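Local coordinates for putative hydrolase (Shewanella frigidimarina, PDB 3LHO), which probably acts as an iron-dependent dioxygenase of the 2-oxoadipate dioxygenase/decarboxylase family, and here holds a nickel ion, at residues 42-47 with 94-99. Sequence-based numbering, arbitrary orientation.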
# COMPACT_ATOMS: atom_id res chain seq x y z
N ILE A 42 -4.71 -1.04 -4.27
CA ILE A 42 -3.33 -1.10 -3.79
C ILE A 42 -2.95 0.26 -3.19
O ILE A 42 -3.62 1.31 -3.41
CB ILE A 42 -2.30 -1.59 -4.90
CG1 ILE A 42 -2.24 -0.59 -6.06
CG2 ILE A 42 -2.67 -2.98 -5.42
CD1 ILE A 42 -0.94 -0.06 -6.38
N ALA A 43 -1.93 0.24 -2.33
CA ALA A 43 -1.44 1.46 -1.68
C ALA A 43 0.06 1.55 -1.89
O ALA A 43 0.78 0.56 -1.64
CB ALA A 43 -1.74 1.43 -0.17
N LEU A 44 0.52 2.72 -2.33
CA LEU A 44 1.94 3.02 -2.50
C LEU A 44 2.31 4.26 -1.70
O LEU A 44 1.44 5.08 -1.40
CB LEU A 44 2.26 3.24 -3.99
CG LEU A 44 1.88 2.16 -4.98
CD1 LEU A 44 2.13 2.70 -6.43
CD2 LEU A 44 2.69 0.85 -4.78
N ARG A 45 3.60 4.39 -1.36
CA ARG A 45 4.07 5.47 -0.47
C ARG A 45 5.29 6.13 -1.07
O ARG A 45 6.05 5.49 -1.75
CB ARG A 45 4.53 4.85 0.83
CG ARG A 45 3.39 4.21 1.62
CD ARG A 45 3.92 3.66 2.90
NE ARG A 45 2.83 3.37 3.82
CZ ARG A 45 2.95 3.00 5.09
NH1 ARG A 45 4.14 2.85 5.63
NH2 ARG A 45 1.86 2.79 5.82
N THR A 46 5.52 7.40 -0.76
CA THR A 46 6.77 8.06 -1.19
C THR A 46 6.94 9.32 -0.36
O THR A 46 6.20 9.50 0.64
CB THR A 46 6.78 8.37 -2.70
OG1 THR A 46 8.12 8.75 -3.11
CG2 THR A 46 5.79 9.46 -3.05
N PHE A 47 7.94 10.13 -0.70
CA PHE A 47 8.14 11.46 -0.08
C PHE A 47 7.86 12.57 -1.06
O PHE A 47 7.97 12.37 -2.26
CB PHE A 47 9.59 11.59 0.38
CG PHE A 47 10.04 10.51 1.32
CD1 PHE A 47 9.65 10.51 2.62
CD2 PHE A 47 10.87 9.50 0.89
CE1 PHE A 47 10.07 9.53 3.50
CE2 PHE A 47 11.29 8.52 1.75
CZ PHE A 47 10.87 8.53 3.06
N VAL A 94 -6.05 2.76 -7.11
CA VAL A 94 -4.68 3.01 -6.76
C VAL A 94 -4.60 4.22 -5.83
O VAL A 94 -4.98 5.34 -6.16
CB VAL A 94 -3.80 3.19 -8.03
CG1 VAL A 94 -2.36 3.62 -7.63
CG2 VAL A 94 -3.84 1.90 -8.86
N PHE A 95 -4.15 3.95 -4.62
CA PHE A 95 -4.02 4.95 -3.60
C PHE A 95 -2.52 5.25 -3.44
O PHE A 95 -1.71 4.32 -3.18
CB PHE A 95 -4.56 4.39 -2.30
CG PHE A 95 -4.61 5.39 -1.19
CD1 PHE A 95 -5.64 6.32 -1.10
CD2 PHE A 95 -3.58 5.40 -0.23
CE1 PHE A 95 -5.67 7.27 -0.04
CE2 PHE A 95 -3.58 6.31 0.81
CZ PHE A 95 -4.64 7.27 0.92
N ILE A 96 -2.15 6.52 -3.62
CA ILE A 96 -0.74 6.94 -3.55
C ILE A 96 -0.63 8.09 -2.58
O ILE A 96 -1.32 9.12 -2.69
CB ILE A 96 -0.10 7.29 -4.92
CG1 ILE A 96 -0.37 6.24 -6.00
CG2 ILE A 96 1.44 7.54 -4.73
CD1 ILE A 96 0.20 6.65 -7.42
N SER A 97 0.19 7.90 -1.54
CA SER A 97 0.41 8.98 -0.58
C SER A 97 1.88 9.43 -0.60
O SER A 97 2.74 8.74 -1.16
CB SER A 97 -0.03 8.54 0.82
OG SER A 97 0.80 7.51 1.34
N GLU A 98 2.14 10.62 -0.08
CA GLU A 98 3.51 11.10 0.08
C GLU A 98 3.64 11.82 1.41
O GLU A 98 2.80 12.60 1.76
CB GLU A 98 3.96 12.04 -1.05
CG GLU A 98 3.27 13.34 -1.14
CD GLU A 98 3.75 14.19 -2.32
OE1 GLU A 98 4.54 13.76 -3.21
OE2 GLU A 98 3.27 15.30 -2.37
N LEU A 99 4.74 11.55 2.09
CA LEU A 99 5.03 12.21 3.35
C LEU A 99 5.53 13.63 3.09
O LEU A 99 6.34 13.88 2.21
CB LEU A 99 6.11 11.41 4.11
CG LEU A 99 6.40 11.80 5.58
CD1 LEU A 99 5.29 11.36 6.51
CD2 LEU A 99 7.73 11.15 6.01
O HOH W 1 -0.37 5.04 0.86
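Leu44 bonds strand 94-99 through both its N and its O, to Phe95 and Ser97. Its N donates to Phe95 O at 2.9 Å, and its O accepts Ser97 N at 3.1 Å in a nearly straight bond (171°). Ile42 O takes Phe95 N, and Thr46 O takes Leu99 N at 2.9 Å. The bond from Thr46 N to Ser97 O is weak and bent (124°). Ile42, Leu44 and Thr46 share a buried face with Val94, Ile96 and Glu98. Leu44, Thr46, Val94 and Ile96 pack there on helix 54-62. Ile42 CG1 is 4.1 Å from Val94 CG2. Thr46 CG2 meets Glu98 CB at 3.7 Å. Thr46 OG1, anti to its own N (chi1 -168°), hydrogen-bonds Val52 O and Tyr161 OH, and Glu98 OE1 accepts Leu54 N. The two strands are parallel neighbours in the mixed sheet of a protein of the glyoxalase clan. Strand 39-47 carries His41, which binds nickel with His165 and Glu235. The face of Ala43, Phe95, Arg45 and Ser97 is less closely packed. A water bridges Leu44 O and Ser97 OG there, donating to the carbonyl at 2.9 Å. Tyr152 OH hydrogen-bonds both Ser97 OG and Thr46 N. Arg45 and Phe95 are partly exposed. Farther along, Leu99 CD2 closes on the edge of the Phe47 ring, 3.8 Å from Phe47 CE1.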